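Local coordinates for protein inositol dehydrogenase (Lactobacillus casei, PDB 4MKX) that probably oxidises scyllo-inositol with NAD as cofactor, as a dehydrogenase of the Gfo/Idh/MocA family with a Rossmann-fold domain, at residues A[132-137]-A[316-321]. Residues are numbered along the deposited sequence; the frame is centred on the assembly and turned at random.
Sequences NLKFQL and NSILNN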
loop_
_atom_site.group_PDB
_atom_site.type_symbol
_atom_site.label_atom_id
_atom_site.label_comp_id
_atom_site.label_asym_id
_atom_site.label_seq_id
_atom_site.Cartn_x
_atom_site.Cartn_y
_atom_site.Cartn_z
ATOM N N ASN A 132 24.854 -41.281 5.445
ATOM C CA ASN A 132 26.048 -40.444 5.380
ATOM C C ASN A 132 26.056 -39.498 4.177
ATOM O O ASN A 132 26.969 -38.683 4.022
ATOM C CB ASN A 132 27.316 -41.312 5.386
ATOM C CG ASN A 132 27.451 -42.178 4.137
ATOM O OD1 ASN A 132 26.472 -42.731 3.632
ATOM N ND2 ASN A 132 28.675 -42.304 3.643
ATOM N N LEU A 133 25.047 -39.616 3.316
ATOM C CA LEU A 133 24.938 -38.739 2.160
ATOM C C LEU A 133 23.797 -37.756 2.374
ATOM O O LEU A 133 22.770 -38.106 2.955
ATOM C CB LEU A 133 24.709 -39.543 0.885
ATOM C CG LEU A 133 25.830 -40.529 0.550
ATOM C CD1 LEU A 133 25.428 -41.442 -0.598
ATOM C CD2 LEU A 133 27.098 -39.768 0.202
ATOM N N LYS A 134 23.998 -36.526 1.920
ATOM C CA LYS A 134 22.975 -35.499 2.021
ATOM C C LYS A 134 21.883 -35.736 0.992
ATOM O O LYS A 134 22.170 -36.075 -0.158
ATOM C CB LYS A 134 23.608 -34.124 1.788
ATOM C CG LYS A 134 24.679 -33.760 2.802
ATOM C CD LYS A 134 24.150 -33.886 4.218
ATOM C CE LYS A 134 25.265 -33.735 5.236
ATOM N NZ LYS A 134 24.865 -34.252 6.576
ATOM N N PHE A 135 20.627 -35.539 1.392
ATOM C CA PHE A 135 19.526 -35.561 0.436
ATOM C C PHE A 135 18.657 -34.340 0.697
ATOM O O PHE A 135 18.257 -34.101 1.835
ATOM C CB PHE A 135 18.680 -36.834 0.569
ATOM C CG PHE A 135 17.420 -36.792 -0.235
ATOM C CD1 PHE A 135 17.447 -37.010 -1.605
ATOM C CD2 PHE A 135 16.209 -36.503 0.377
ATOM C CE1 PHE A 135 16.281 -36.940 -2.358
ATOM C CE2 PHE A 135 15.043 -36.429 -0.361
ATOM C CZ PHE A 135 15.075 -36.659 -1.730
ATOM N N GLN A 136 18.383 -33.567 -0.352
ATOM C CA GLN A 136 17.634 -32.324 -0.202
ATOM C C GLN A 136 16.617 -32.171 -1.321
ATOM O O GLN A 136 16.945 -32.339 -2.501
ATOM C CB GLN A 136 18.605 -31.132 -0.188
ATOM C CG GLN A 136 17.952 -29.788 0.137
ATOM C CD GLN A 136 18.971 -28.685 0.326
ATOM O OE1 GLN A 136 20.085 -28.925 0.796
ATOM N NE2 GLN A 136 18.603 -27.468 -0.054
ATOM N N LEU A 137 15.377 -31.836 -0.948
ATOM C CA LEU A 137 14.323 -31.564 -1.921
ATOM C C LEU A 137 14.171 -30.069 -2.164
ATOM O O LEU A 137 14.294 -29.284 -1.228
ATOM C CB LEU A 137 12.994 -32.121 -1.417
ATOM C CG LEU A 137 12.895 -33.621 -1.622
ATOM C CD1 LEU A 137 11.803 -34.198 -0.728
ATOM C CD2 LEU A 137 12.602 -33.890 -3.084
ATOM N N ASN A 316 26.886 -26.079 1.275
ATOM C CA ASN A 316 27.385 -25.937 2.642
ATOM C C ASN A 316 27.057 -27.133 3.537
ATOM O O ASN A 316 27.813 -27.441 4.455
ATOM C CB ASN A 316 26.879 -24.645 3.289
ATOM C CG ASN A 316 27.368 -23.402 2.571
ATOM O OD1 ASN A 316 28.231 -23.468 1.702
ATOM N ND2 ASN A 316 26.806 -22.258 2.930
ATOM N N SER A 317 25.931 -27.798 3.278
ATOM C CA SER A 317 25.531 -28.954 4.084
ATOM C C SER A 317 26.531 -30.097 3.947
ATOM O O SER A 317 26.774 -30.843 4.896
ATOM C CB SER A 317 24.117 -29.439 3.716
ATOM O OG SER A 317 24.105 -30.163 2.496
ATOM N N ILE A 318 27.097 -30.230 2.755
ATOM C CA ILE A 318 28.096 -31.255 2.477
ATOM C C ILE A 318 29.434 -30.873 3.093
ATOM O O ILE A 318 30.087 -31.694 3.736
ATOM C CB ILE A 318 28.287 -31.435 0.970
ATOM C CG1 ILE A 318 26.998 -31.962 0.329
ATOM C CG2 ILE A 318 29.459 -32.385 0.688
ATOM C CD1 ILE A 318 26.999 -31.888 -1.184
ATOM N N LEU A 319 29.839 -29.622 2.891
ATOM C CA LEU A 319 31.103 -29.126 3.433
ATOM C C LEU A 319 31.140 -29.180 4.958
ATOM O O LEU A 319 32.148 -29.578 5.545
ATOM C CB LEU A 319 31.364 -27.693 2.970
ATOM C CG LEU A 319 31.758 -27.502 1.509
ATOM C CD1 LEU A 319 31.822 -26.022 1.165
ATOM C CD2 LEU A 319 33.093 -28.177 1.234
ATOM N N ASN A 320 30.041 -28.779 5.593
ATOM C CA ASN A 320 29.965 -28.720 7.051
ATOM C C ASN A 320 29.311 -29.937 7.699
ATOM O O ASN A 320 29.126 -29.967 8.917
ATOM C CB ASN A 320 29.223 -27.458 7.491
ATOM C CG ASN A 320 29.914 -26.193 7.040
ATOM O OD1 ASN A 320 31.088 -26.212 6.673
ATOM N ND2 ASN A 320 29.189 -25.079 7.072
ATOM N N ASN A 321 28.960 -30.926 6.880
ATOM C CA ASN A 321 28.294 -32.139 7.350
ATOM C C ASN A 321 27.109 -31.857 8.271
ATOM O O ASN A 321 26.996 -32.443 9.347
ATOM C CB ASN A 321 29.299 -33.076 8.031
ATOM C CG ASN A 321 28.784 -34.499 8.162
ATOM O OD1 ASN A 321 27.681 -34.821 7.717
ATOM N ND2 ASN A 321 29.591 -35.364 8.769
HETATM O O HOH W 1 21.428 -31.054 2.108
#
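Lys-134 lies along the last turn of helix 304-319 and brings almost everything that 132-137 gives to this contact. Its chain bends about CB-CG (chi2 -54°), which turns the outer methylenes along the helix toward its C-terminal end. The tight part mixes an apolar contact, CG 3.8 Å from CG1 of Ile-318 as the two side chains run past each other in opposite directions, with CE lying 3.3 Å from the carbonyl O of Ser-317. A long aliphatic chain suits this buried stretch, while its ammonium emerges where the helix has ended. There Asn-321, with positive phi, a conformation asparagine tolerates well, crosses the lysine at about a right angle. NZ donates to OD1 of Asn-321 at 3.1 Å, in the plane of the amide (C=O...N 154°), with a weak, long ion pair to Asp-323 besides. On the other flank the packing is looser, and a water bridges OE1 of Gln-136 to OG of Ser-317, donating to both at 2.8 Å; the small serine hydroxyl also bonds back to Phe-314 O. Cut back to an alanine here, the chain would probably open a gap beside Ile-318 and leave Asn-321 OD1 without this donor. The contact thus sets the C-terminal end of helix 304-319 against the loop leading into strand 135-137, at the edge of the parallel Rossmann sheet, and its chemistry implies close methylene packing finished by a hydrogen bond to the exposed amide of Asn-321, with the positive charge probably steadied by the helix C-terminus.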